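Local coordinates for protein Ika8 (Synthetic construct, PDB 6G6P) that folds, as a designed chain of eight WD repeats, into a closed eight-bladed beta-propeller and has no known natural function, at residues A[107-112]-A[141-146]; A[90-95]-A[118-123]; A[147-152]-A[181-186]. All coordinates share one frame; numbering follows the deposited sequence.

Contact 1: A[107-112]-A[141-146]; sequences IVVSGA and LQFKDN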
ATOM      1  N   ILE A 107       9.220 -14.174   5.496  1.00 59.31           N
ATOM      2  CA  ILE A 107       8.163 -14.621   4.596  1.00 65.87           C
ATOM      3  C   ILE A 107       7.775 -13.478   3.670  1.00 53.89           C
ATOM      4  O   ILE A 107       7.568 -12.340   4.110  1.00 61.41           O
ATOM      5  CB  ILE A 107       6.936 -15.132   5.379  1.00 54.70           C
ATOM      6  CG1 ILE A 107       7.379 -16.169   6.428  1.00 51.56           C
ATOM      7  CG2 ILE A 107       5.883 -15.697   4.433  1.00 59.62           C
ATOM      8  CD1 ILE A 107       7.934 -17.441   5.823  1.00 61.75           C
ATOM      9  N   VAL A 108       7.702 -13.777   2.377  1.00 59.99           N
ATOM     10  CA  VAL A 108       7.140 -12.882   1.373  1.00 46.93           C
ATOM     11  C   VAL A 108       5.887 -13.545   0.817  1.00 61.97           C
ATOM     12  O   VAL A 108       5.910 -14.726   0.446  1.00 62.17           O
ATOM     13  CB  VAL A 108       8.143 -12.565   0.244  1.00 59.41           C
ATOM     14  CG1 VAL A 108       7.453 -11.846  -0.902  1.00 44.33           C
ATOM     15  CG2 VAL A 108       9.283 -11.724   0.781  1.00 50.41           C
ATOM     16  N   VAL A 109       4.789 -12.806   0.787  1.00 48.16           N
ATOM     17  CA  VAL A 109       3.544 -13.237   0.164  1.00 53.42           C
ATOM     18  C   VAL A 109       3.275 -12.298  -1.005  1.00 55.91           C
ATOM     19  O   VAL A 109       3.275 -11.070  -0.834  1.00 55.10           O
ATOM     20  CB  VAL A 109       2.365 -13.226   1.156  1.00 62.63           C
ATOM     21  CG1 VAL A 109       1.159 -13.934   0.562  1.00 44.88           C
ATOM     22  CG2 VAL A 109       2.778 -13.874   2.472  1.00 46.57           C
ATOM     23  N   SER A 110       3.069 -12.867  -2.190  1.00 51.69           N
ATOM     24  CA  SER A 110       2.857 -12.099  -3.408  1.00 42.09           C
ATOM     25  C   SER A 110       1.532 -12.493  -4.045  1.00 52.70           C
ATOM     26  O   SER A 110       1.182 -13.676  -4.091  1.00 50.29           O
ATOM     27  CB  SER A 110       4.003 -12.314  -4.404  1.00 47.20           C
ATOM     28  OG  SER A 110       4.169 -13.688  -4.709  1.00 58.29           O
ATOM     29  N   GLY A 111       0.797 -11.495  -4.526  1.00 47.17           N
ATOM     30  CA  GLY A 111      -0.443 -11.709  -5.249  1.00 46.40           C
ATOM     31  C   GLY A 111      -0.276 -11.273  -6.690  1.00 47.58           C
ATOM     32  O   GLY A 111       0.446 -10.316  -6.981  1.00 46.07           O
ATOM     33  N   ALA A 112      -0.941 -11.980  -7.597  1.00 41.49           N
ATOM     34  CA  ALA A 112      -0.793 -11.744  -9.025  1.00 51.29           C
ATOM     35  C   ALA A 112      -2.126 -11.338  -9.637  1.00 42.59           C
ATOM     36  O   ALA A 112      -3.176 -11.372  -8.990  1.00 47.09           O
ATOM     37  CB  ALA A 112      -0.235 -12.981  -9.738  1.00 44.75           C
ATOM     38  N   LEU A 141      -3.511  -7.087  -0.050  1.00 55.46           N
ATOM     39  CA  LEU A 141      -2.928  -8.216   0.667  1.00 77.43           C
ATOM     40  C   LEU A 141      -2.324  -7.712   1.969  1.00 76.82           C
ATOM     41  O   LEU A 141      -1.551  -6.750   1.961  1.00 72.89           O
ATOM     42  CB  LEU A 141      -1.862  -8.910  -0.191  1.00 50.07           C
ATOM     43  CG  LEU A 141      -1.453 -10.345   0.153  1.00 69.19           C
ATOM     44  CD1 LEU A 141      -2.556 -11.321  -0.204  1.00 71.00           C
ATOM     45  CD2 LEU A 141      -0.169 -10.707  -0.572  1.00 65.64           C
ATOM     46  N   GLN A 142      -2.681  -8.358   3.078  1.00 65.86           N
ATOM     47  CA  GLN A 142      -2.126  -8.040   4.388  1.00 68.05           C
ATOM     48  C   GLN A 142      -1.678  -9.330   5.056  1.00 63.38           C
ATOM     49  O   GLN A 142      -2.405 -10.328   5.038  1.00 87.46           O
ATOM     50  CB  GLN A 142      -3.144  -7.309   5.270  1.00 75.62           C
ATOM     51  CG  GLN A 142      -3.859  -6.159   4.575  1.00 79.17           C
ATOM     52  CD  GLN A 142      -2.988  -4.927   4.413  1.00 87.54           C
ATOM     53  OE1 GLN A 142      -1.995  -4.754   5.121  1.00 65.02           O
ATOM     54  NE2 GLN A 142      -3.358  -4.061   3.472  1.00 72.03           N
ATOM     55  N   PHE A 143      -0.485  -9.303   5.646  1.00 73.31           N
ATOM     56  CA  PHE A 143       0.127 -10.482   6.245  1.00 82.99           C
ATOM     57  C   PHE A 143       0.510 -10.176   7.684  1.00 87.70           C
ATOM     58  O   PHE A 143       1.202  -9.189   7.951  1.00101.19           O
ATOM     59  CB  PHE A 143       1.358 -10.919   5.445  1.00 66.36           C
ATOM     60  CG  PHE A 143       2.016 -12.162   5.967  1.00 75.27           C
ATOM     61  CD1 PHE A 143       1.259 -13.245   6.377  1.00 70.91           C
ATOM     62  CD2 PHE A 143       3.396 -12.247   6.039  1.00 75.38           C
ATOM     63  CE1 PHE A 143       1.867 -14.390   6.855  1.00 83.42           C
ATOM     64  CE2 PHE A 143       4.010 -13.388   6.518  1.00 74.46           C
ATOM     65  CZ  PHE A 143       3.246 -14.460   6.925  1.00 79.16           C
ATOM     66  N   LYS A 144       0.060 -11.026   8.604  1.00 81.47           N
ATOM     67  CA  LYS A 144       0.365 -10.875  10.023  1.00 89.34           C
ATOM     68  C   LYS A 144       0.209 -12.221  10.711  1.00 96.67           C
ATOM     69  O   LYS A 144      -0.808 -12.897  10.532  1.00106.35           O
ATOM     70  CB  LYS A 144      -0.548  -9.833  10.682  1.00 88.17           C
ATOM     71  CG  LYS A 144      -0.284  -9.583  12.160  1.00107.94           C
ATOM     72  CD  LYS A 144      -1.605  -9.458  12.923  1.00108.00           C
ATOM     73  CE  LYS A 144      -1.496  -9.977  14.353  1.00104.17           C
ATOM     74  NZ  LYS A 144      -2.739  -9.733  15.146  1.00 94.51           N
ATOM     75  N   ASP A 145       1.227 -12.606  11.476  1.00 91.35           N
ATOM     76  CA  ASP A 145       1.166 -13.738  12.396  1.00104.21           C
ATOM     77  C   ASP A 145       0.664 -15.005  11.708  1.00106.45           C
ATOM     78  O   ASP A 145      -0.372 -15.569  12.063  1.00114.83           O
ATOM     79  CB  ASP A 145       0.292 -13.398  13.603  1.00108.46           C
ATOM     80  CG  ASP A 145       1.104 -13.121  14.848  1.00120.48           C
ATOM     81  OD1 ASP A 145       2.335 -13.327  14.814  1.00115.87           O
ATOM     82  OD2 ASP A 145       0.505 -12.706  15.862  1.00116.29           O
ATOM     83  N   ASN A 146       1.406 -15.434  10.688  1.00 99.50           N
ATOM     84  CA  ASN A 146       1.248 -16.746  10.068  1.00106.17           C
ATOM     85  C   ASN A 146      -0.082 -16.887   9.327  1.00110.05           C
ATOM     86  O   ASN A 146      -0.428 -17.984   8.881  1.00102.85           O
ATOM     87  CB  ASN A 146       1.428 -17.838  11.141  1.00113.07           C
ATOM     88  CG  ASN A 146       1.684 -19.233  10.573  1.00126.54           C
ATOM     89  OD1 ASN A 146       0.876 -19.800   9.842  1.00120.47           O
ATOM     90  ND2 ASN A 146       2.851 -19.774  10.891  1.00121.60           N
TER

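Contact 2: A[90-95]-A[118-123]; sequences SLEGHQ and KVWDIL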
ATOM      1  N   SER A  90      16.740 -16.222  -5.278  1.00 64.55           N
ATOM      2  CA  SER A  90      16.061 -16.346  -6.564  1.00 65.78           C
ATOM      3  C   SER A  90      14.667 -16.919  -6.327  1.00 61.97           C
ATOM      4  O   SER A  90      14.527 -18.053  -5.857  1.00 66.53           O
ATOM      5  CB  SER A  90      16.865 -17.230  -7.516  1.00 65.83           C
ATOM      6  OG  SER A  90      16.302 -17.240  -8.816  1.00 75.80           O
ATOM      7  N   LEU A  91      13.641 -16.136  -6.648  1.00 48.90           N
ATOM      8  CA  LEU A  91      12.259 -16.591  -6.616  1.00 58.33           C
ATOM      9  C   LEU A  91      11.742 -16.733  -8.041  1.00 57.00           C
ATOM     10  O   LEU A  91      12.015 -15.885  -8.896  1.00 60.99           O
ATOM     11  CB  LEU A  91      11.369 -15.619  -5.835  1.00 54.49           C
ATOM     12  CG  LEU A  91      11.748 -15.327  -4.384  1.00 51.30           C
ATOM     13  CD1 LEU A  91      10.679 -14.477  -3.717  1.00 43.10           C
ATOM     14  CD2 LEU A  91      11.960 -16.621  -3.618  1.00 67.09           C
ATOM     15  N   GLU A  92      10.996 -17.810  -8.297  1.00 57.15           N
ATOM     16  CA  GLU A  92      10.451 -18.012  -9.635  1.00 64.90           C
ATOM     17  C   GLU A  92       9.314 -17.048  -9.942  1.00 65.06           C
ATOM     18  O   GLU A  92       9.012 -16.817 -11.118  1.00 64.26           O
ATOM     19  CB  GLU A  92       9.984 -19.460  -9.806  1.00 60.12           C
ATOM     20  CG  GLU A  92       8.705 -19.809  -9.066  1.00 82.11           C
ATOM     21  CD  GLU A  92       8.302 -21.263  -9.239  1.00 89.66           C
ATOM     22  OE1 GLU A  92       8.229 -21.733 -10.395  1.00 79.16           O
ATOM     23  OE2 GLU A  92       8.059 -21.937  -8.216  1.00 86.39           O
ATOM     24  N   GLY A  93       8.686 -16.472  -8.918  1.00 58.31           N
ATOM     25  CA  GLY A  93       7.629 -15.505  -9.140  1.00 54.27           C
ATOM     26  C   GLY A  93       6.366 -16.134  -9.715  1.00 62.56           C
ATOM     27  O   GLY A  93       6.118 -17.338  -9.602  1.00 60.21           O
ATOM     28  N   HIS A  94       5.557 -15.282 -10.335  1.00 53.82           N
ATOM     29  CA  HIS A  94       4.304 -15.668 -10.968  1.00 47.92           C
ATOM     30  C   HIS A  94       4.435 -15.562 -12.484  1.00 57.87           C
ATOM     31  O   HIS A  94       5.408 -15.012 -13.016  1.00 48.54           O
ATOM     32  CB  HIS A  94       3.147 -14.792 -10.478  1.00 42.74           C
ATOM     33  CG  HIS A  94       2.905 -14.856  -9.002  1.00 51.86           C
ATOM     34  ND1 HIS A  94       1.689 -15.223  -8.466  1.00 45.14           N
ATOM     35  CD2 HIS A  94       3.711 -14.579  -7.950  1.00 47.28           C
ATOM     36  CE1 HIS A  94       1.757 -15.172  -7.148  1.00 45.76           C
ATOM     37  NE2 HIS A  94       2.974 -14.787  -6.808  1.00 54.69           N
ATOM     38  N   GLN A  95       3.429 -16.087 -13.182  1.00 54.48           N
ATOM     39  CA  GLN A  95       3.318 -15.880 -14.617  1.00 56.58           C
ATOM     40  C   GLN A  95       2.536 -14.625 -14.963  1.00 45.40           C
ATOM     41  O   GLN A  95       2.785 -14.017 -16.009  1.00 67.07           O
ATOM     42  CB  GLN A  95       2.656 -17.094 -15.273  1.00 61.29           C
ATOM     43  CG  GLN A  95       3.448 -18.382 -15.089  1.00 67.59           C
ATOM     44  CD  GLN A  95       4.365 -18.662 -16.261  1.00 63.54           C
ATOM     45  OE1 GLN A  95       4.234 -19.681 -16.934  1.00109.27           O
ATOM     46  NE2 GLN A  95       5.292 -17.750 -16.520  1.00 85.71           N
ATOM     47  N   LYS A 118       1.328 -16.627  -3.656  1.00 56.90           N
ATOM     48  CA  LYS A 118       2.454 -17.505  -3.386  1.00 44.59           C
ATOM     49  C   LYS A 118       3.187 -17.048  -2.133  1.00 60.13           C
ATOM     50  O   LYS A 118       3.365 -15.846  -1.907  1.00 62.43           O
ATOM     51  CB  LYS A 118       3.407 -17.549  -4.584  1.00 46.75           C
ATOM     52  CG  LYS A 118       2.764 -18.104  -5.845  1.00 55.76           C
ATOM     53  CD  LYS A 118       3.796 -18.467  -6.900  1.00 59.71           C
ATOM     54  CE  LYS A 118       3.131 -19.042  -8.145  1.00 62.78           C
ATOM     55  NZ  LYS A 118       4.099 -19.759  -9.021  1.00 65.05           N
ATOM     56  N   VAL A 119       3.602 -18.019  -1.321  1.00 53.15           N
ATOM     57  CA  VAL A 119       4.297 -17.776  -0.062  1.00 50.12           C
ATOM     58  C   VAL A 119       5.734 -18.257  -0.212  1.00 58.63           C
ATOM     59  O   VAL A 119       5.971 -19.417  -0.573  1.00 56.16           O
ATOM     60  CB  VAL A 119       3.595 -18.486   1.108  1.00 62.64           C
ATOM     61  CG1 VAL A 119       4.235 -18.098   2.429  1.00 46.02           C
ATOM     62  CG2 VAL A 119       2.110 -18.158   1.111  1.00 46.59           C
ATOM     63  N   TRP A 120       6.688 -17.371   0.065  1.00 58.77           N
ATOM     64  CA  TRP A 120       8.102 -17.653  -0.130  1.00 58.16           C
ATOM     65  C   TRP A 120       8.867 -17.535   1.182  1.00 65.71           C
ATOM     66  O   TRP A 120       8.500 -16.765   2.073  1.00 72.88           O
ATOM     67  CB  TRP A 120       8.729 -16.698  -1.153  1.00 55.41           C
ATOM     68  CG  TRP A 120       7.927 -16.501  -2.398  1.00 55.04           C
ATOM     69  CD1 TRP A 120       6.966 -15.556  -2.615  1.00 64.13           C
ATOM     70  CD2 TRP A 120       8.028 -17.256  -3.610  1.00 71.87           C
ATOM     71  NE1 TRP A 120       6.458 -15.681  -3.886  1.00 58.92           N
ATOM     72  CE2 TRP A 120       7.092 -16.718  -4.517  1.00 52.10           C
ATOM     73  CE3 TRP A 120       8.813 -18.340  -4.013  1.00 55.60           C
ATOM     74  CZ2 TRP A 120       6.925 -17.224  -5.801  1.00 50.25           C
ATOM     75  CZ3 TRP A 120       8.645 -18.840  -5.289  1.00 63.16           C
ATOM     76  CH2 TRP A 120       7.707 -18.282  -6.167  1.00 62.13           C
ATOM     77  N   ASP A 121       9.946 -18.307   1.281  1.00 71.89           N
ATOM     78  CA  ASP A 121      10.912 -18.218   2.371  1.00 58.79           C
ATOM     79  C   ASP A 121      12.186 -17.615   1.790  1.00 73.32           C
ATOM     80  O   ASP A 121      12.821 -18.220   0.921  1.00 70.62           O
ATOM     81  CB  ASP A 121      11.172 -19.593   2.983  1.00 65.10           C
ATOM     82  CG  ASP A 121      12.140 -19.546   4.150  1.00 75.99           C
ATOM     83  OD1 ASP A 121      12.391 -18.445   4.684  1.00 76.44           O
ATOM     84  OD2 ASP A 121      12.649 -20.619   4.536  1.00103.62           O
ATOM     85  N   ILE A 122      12.559 -16.426   2.266  1.00 57.25           N
ATOM     86  CA  ILE A 122      13.631 -15.662   1.633  1.00 66.32           C
ATOM     87  C   ILE A 122      14.993 -16.063   2.182  1.00 51.29           C
ATOM     88  O   ILE A 122      15.975 -15.328   2.031  1.00 82.35           O
ATOM     89  CB  ILE A 122      13.403 -14.150   1.794  1.00 67.45           C
ATOM     90  CG1 ILE A 122      13.352 -13.763   3.271  1.00 62.28           C
ATOM     91  CG2 ILE A 122      12.133 -13.736   1.079  1.00 72.58           C
ATOM     92  CD1 ILE A 122      13.834 -12.361   3.547  1.00 81.88           C
ATOM     93  N   LEU A 123      15.064 -17.227   2.822  1.00 63.21           N
ATOM     94  CA  LEU A 123      16.336 -17.839   3.181  1.00 73.51           C
ATOM     95  C   LEU A 123      16.649 -19.083   2.373  1.00 67.45           C
ATOM     96  O   LEU A 123      17.820 -19.349   2.098  1.00 75.52           O
ATOM     97  CB  LEU A 123      16.358 -18.189   4.673  1.00 70.94           C
ATOM     98  CG  LEU A 123      17.160 -17.194   5.510  1.00 92.85           C
ATOM     99  CD1 LEU A 123      16.440 -15.862   5.597  1.00 88.95           C
ATOM    100  CD2 LEU A 123      17.418 -17.759   6.895  1.00 76.97           C
TER

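Contact 3: A[147-152]-A[181-186]; sequences IVVSGA and LAFSKN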
ATOM      1  N   ILE A 147      -0.857 -15.812   9.175  1.00 91.51           N
ATOM      2  CA  ILE A 147      -2.135 -15.899   8.472  1.00 96.56           C
ATOM      3  C   ILE A 147      -2.208 -14.759   7.461  1.00 87.94           C
ATOM      4  O   ILE A 147      -1.736 -13.650   7.722  1.00 76.72           O
ATOM      5  CB  ILE A 147      -3.337 -15.928   9.459  1.00108.45           C
ATOM      6  CG1 ILE A 147      -3.642 -14.581  10.139  1.00 99.66           C
ATOM      7  CG2 ILE A 147      -3.127 -17.031  10.508  1.00 95.50           C
ATOM      8  CD1 ILE A 147      -4.524 -13.643   9.333  1.00 98.30           C
ATOM      9  N   VAL A 148      -2.768 -15.053   6.290  1.00 92.26           N
ATOM     10  CA  VAL A 148      -2.824 -14.127   5.162  1.00 79.49           C
ATOM     11  C   VAL A 148      -4.276 -13.747   4.916  1.00 75.14           C
ATOM     12  O   VAL A 148      -5.163 -14.608   4.929  1.00 90.11           O
ATOM     13  CB  VAL A 148      -2.208 -14.747   3.890  1.00 78.70           C
ATOM     14  CG1 VAL A 148      -2.215 -13.746   2.744  1.00 59.54           C
ATOM     15  CG2 VAL A 148      -0.798 -15.246   4.163  1.00 73.98           C
ATOM     16  N   VAL A 149      -4.514 -12.459   4.686  1.00 66.28           N
ATOM     17  CA  VAL A 149      -5.837 -11.938   4.353  1.00 68.49           C
ATOM     18  C   VAL A 149      -5.722 -11.206   3.022  1.00 63.23           C
ATOM     19  O   VAL A 149      -4.923 -10.269   2.892  1.00 65.48           O
ATOM     20  CB  VAL A 149      -6.380 -11.007   5.449  1.00 81.84           C
ATOM     21  CG1 VAL A 149      -7.803 -10.572   5.124  1.00 51.44           C
ATOM     22  CG2 VAL A 149      -6.327 -11.693   6.805  1.00 67.21           C
ATOM     23  N   SER A 150      -6.520 -11.623   2.041  1.00 67.81           N
ATOM     24  CA  SER A 150      -6.400 -11.126   0.678  1.00 56.94           C
ATOM     25  C   SER A 150      -7.714 -10.525   0.192  1.00 52.68           C
ATOM     26  O   SER A 150      -8.797 -10.851   0.686  1.00 62.53           O
ATOM     27  CB  SER A 150      -5.969 -12.242  -0.281  1.00 61.96           C
ATOM     28  OG  SER A 150      -6.840 -13.355  -0.187  1.00 79.90           O
ATOM     29  N   GLY A 151      -7.595  -9.646  -0.792  1.00 49.24           N
ATOM     30  CA  GLY A 151      -8.754  -9.052  -1.429  1.00 46.48           C
ATOM     31  C   GLY A 151      -8.532  -8.962  -2.924  1.00 47.11           C
ATOM     32  O   GLY A 151      -7.408  -8.775  -3.395  1.00 54.79           O
ATOM     33  N   ALA A 152      -9.622  -9.101  -3.672  1.00 51.82           N
ATOM     34  CA  ALA A 152      -9.548  -9.201  -5.121  1.00 56.24           C
ATOM     35  C   ALA A 152     -10.463  -8.171  -5.768  1.00 48.09           C
ATOM     36  O   ALA A 152     -11.219  -7.463  -5.100  1.00 52.60           O
ATOM     37  CB  ALA A 152      -9.911 -10.612  -5.599  1.00 50.37           C
ATOM     38  N   LEU A 181      -7.145  -3.368   3.366  1.00 86.93           N
ATOM     39  CA  LEU A 181      -7.482  -4.307   4.424  1.00 81.33           C
ATOM     40  C   LEU A 181      -6.627  -4.023   5.652  1.00 79.85           C
ATOM     41  O   LEU A 181      -5.689  -3.222   5.618  1.00 99.91           O
ATOM     42  CB  LEU A 181      -7.275  -5.770   3.994  1.00 80.85           C
ATOM     43  CG  LEU A 181      -8.123  -6.534   2.968  1.00 79.70           C
ATOM     44  CD1 LEU A 181      -8.217  -5.828   1.642  1.00 90.23           C
ATOM     45  CD2 LEU A 181      -7.549  -7.925   2.761  1.00 78.83           C
ATOM     46  N   ALA A 182      -6.973  -4.707   6.740  1.00 63.83           N
ATOM     47  CA  ALA A 182      -6.267  -4.749   8.014  1.00 70.51           C
ATOM     48  C   ALA A 182      -7.059  -5.686   8.910  1.00 72.38           C
ATOM     49  O   ALA A 182      -8.244  -5.934   8.672  1.00 74.82           O
ATOM     50  CB  ALA A 182      -6.127  -3.372   8.672  1.00 71.25           C
ATOM     51  N   PHE A 183      -6.400  -6.210   9.937  1.00 84.16           N
ATOM     52  CA  PHE A 183      -7.075  -7.163  10.804  1.00 88.16           C
ATOM     53  C   PHE A 183      -6.299  -7.322  12.099  1.00 87.67           C
ATOM     54  O   PHE A 183      -5.071  -7.196  12.129  1.00 92.56           O
ATOM     55  CB  PHE A 183      -7.226  -8.535  10.134  1.00 81.76           C
ATOM     56  CG  PHE A 183      -5.920  -9.210   9.867  1.00 71.67           C
ATOM     57  CD1 PHE A 183      -5.184  -8.900   8.736  1.00 84.63           C
ATOM     58  CD2 PHE A 183      -5.387 -10.088  10.786  1.00 90.59           C
ATOM     59  CE1 PHE A 183      -3.967  -9.495   8.495  1.00 87.63           C
ATOM     60  CE2 PHE A 183      -4.174 -10.681  10.558  1.00 97.25           C
ATOM     61  CZ  PHE A 183      -3.472 -10.386   9.401  1.00 89.50           C
ATOM     62  N   SER A 184      -7.031  -7.645  13.157  1.00 81.30           N
ATOM     63  CA  SER A 184      -6.455  -7.995  14.440  1.00 92.49           C
ATOM     64  C   SER A 184      -6.537  -9.507  14.643  1.00107.17           C
ATOM     65  O   SER A 184      -6.958 -10.259  13.761  1.00100.40           O
ATOM     66  CB  SER A 184      -7.174  -7.247  15.564  1.00 92.63           C
ATOM     67  OG  SER A 184      -8.514  -7.689  15.679  1.00 96.75           O
ATOM     68  N   LYS A 185      -6.124  -9.955  15.832  1.00102.62           N
ATOM     69  CA  LYS A 185      -6.254 -11.366  16.179  1.00118.66           C
ATOM     70  C   LYS A 185      -7.715 -11.804  16.182  1.00117.74           C
ATOM     71  O   LYS A 185      -8.022 -12.956  15.850  1.00114.97           O
ATOM     72  CB  LYS A 185      -5.600 -11.622  17.543  1.00122.33           C
ATOM     73  CG  LYS A 185      -6.123 -12.828  18.322  1.00113.86           C
ATOM     74  CD  LYS A 185      -5.793 -14.153  17.647  1.00115.36           C
ATOM     75  CE  LYS A 185      -6.610 -15.287  18.251  1.00120.04           C
ATOM     76  NZ  LYS A 185      -5.985 -16.620  18.028  1.00102.08           N
ATOM     77  N   ASN A 186      -8.630 -10.896  16.514  1.00112.60           N
ATOM     78  CA  ASN A 186     -10.036 -11.242  16.680  1.00115.63           C
ATOM     79  C   ASN A 186     -10.907 -10.881  15.484  1.00109.13           C
ATOM     80  O   ASN A 186     -11.879 -11.592  15.209  1.00 97.56           O
ATOM     81  CB  ASN A 186     -10.600 -10.554  17.930  1.00115.77           C
ATOM     82  CG  ASN A 186     -10.779 -11.512  19.091  1.00110.29           C
ATOM     83  OD1 ASN A 186     -11.571 -12.452  19.018  1.00116.63           O
ATOM     84  ND2 ASN A 186     -10.042 -11.277  20.171  1.00 93.00           N
TER

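Contact 1: A[107-112]-A[141-146]
Ile107 and Val109 pack against Phe143 and Leu141 in a buried contact of apolar side chains between two neighbouring sheets, and no hydrogen bond crosses it. The axes of strand 107-112 and strand 141-144 run nearly antiparallel at 162° and come within 8.3 Å, which is sheet-to-sheet spacing and not that of paired strands. Val109 meets two partners with separate branches. Its CG2 lies over one face of the Phe143 ring, 4.0 Å from the ring centroid and 14° off the normal, a CH-pi contact offset toward the rim. CG1 is 3.7 Å from Leu141 CD2, a methyl that also reaches Val109 O at 3.5 Å. This is how WD-repeat propeller blades join: the second strand of one four-stranded blade, 107-112, faces the first strand of the next, 138-144. With CG anti to the backbone N (chi1 -178°), Phe143 extends across the interface, and its CE2 approaches Ile107 CB and CG2, each at 3.6 Å. Replacing Phe143 by an alanine would probably open a gap between the blades, leaving Ile107 without its partner and Val109 CG2 without a ring face to lie on. Beyond the two segments the ring also touches Ala102, Ser104 and Val148.

Contact 2: A[90-95]-A[118-123]
Leu91 and Trp120 form the dense apolar part of this contact between the loop after strand 87-90 and strand 116-121. Leu91 CD1 sits over one face of the indole, 3.9 Å from the centroid of its five-membered ring and 20° off the normal, while Leu91 CD2 reaches Trp120 CE3 at 3.6 Å. The far end of the indole runs against the loop itself, where Glu92 CG lies at the ring's edge, 3.4 Å from Trp120 CH2. A second layer is equally close: the extended chain of Lys118 runs alongside the imidazole of His94 in the opposite sense and lays CD over its centre, 3.9 Å from the centroid. The looser side is polar. Lys118 NZ gives one hydrogen bond to Gly93 O at 3.2 Å, with a C=O...N angle of 152°, and the exposed Glu92 keeps its OE2 4.6 Å from that NZ, too far for a salt bridge. Asp130 adds a long, weak ion pair. His94 NE2 and Trp120 NE1 both bond to Ser110 OG, and His94 ND1 bonds to Thr116 OG1. Gly-His in the loop and Trp-Asp at the strand end are the WD-repeat signature, whose histidine and tryptophan are joined here through the serine. Imidazole and indole are thus pinned by polar bonds as well as packing, whereas the lysine charge is probably steadied by a carbonyl and, more weakly, two carboxylates.

Contact 3: A[147-152]-A[181-186]
Strand 147-152 and strand 181-183 lie opposite each other with Gly151 facing Leu181 (CA atoms 7.6 Å apart), their axes 8.0 Å apart at closest and 153° between directions, and no hydrogen bond links the two segments. The side chains fill the space between. Phe183 is the central piece: its CG stands between the backbone N and the carbonyl carbon (chi1 65°), which lays the ring alongside the opposite strand. Val149 CG2 then lies over one face, 3.8 Å from the ring centroid and displaced toward the rim, so that it touches CD1 and CE1 of Phe183 alike. Ile147 approaches obliquely from the CE2 and CZ side of the ring through its CD1 methyl, with CE2 of Phe183 at 3.2 Å. That distance is very short for two carbons, and the exact placing of the methyl is therefore doubtful, though the meeting of the two side chains is not. Val149 uses its second branch on Leu181, CG1 standing 3.6 Å from Leu181 CD2. The same methyl also lies 3.5 Å from Val149 O and 3.9 Å from Gly151 N. The glycine at this position probably makes such closeness possible, since a beta carbon on Gly151 would come within 3.2 Å of Leu181 CD1. Leu181 further touches Ala140 and Gln142, and Phe183 touches Lys144 and Val188, so both residues also pack on strands flanking the contact. On the far surface of strand 147-152, Ser150 OG is hydrogen-bonded to His134 NE2. Isoleucine, valine and glycine on the second strand of one blade, set against leucine and phenylalanine on the first strand of the next, make the apolar blade-to-blade interface of a WD-repeat beta-propeller.

The three contacts follow the propeller ring across three successive blades. Contact 2 and contact 1 have centres about 12 Å apart and share the sheet formed by strands 98-104, 107-112, 116-121 and 127-132, where 107-112 and 116-121 are neighbours; they touch through Val108 O and Trp120 N, 2.8 Å apart, a probable hydrogen bond. Contact 1 and contact 3, whose centres are about 9 Å apart, share the next sheet, in which 138-144 and 147-152 are paired. Contacts 2 and 3 do not touch, their centres being about 21 Å apart. Along the chain the segments of contacts 1 and 2 alternate, and contact 3 follows both. Contact 2 ties a blade to its preceding loop, while contacts 1 and 3 are equivalent joints between successive blades, made with different phenylalanine rotamers.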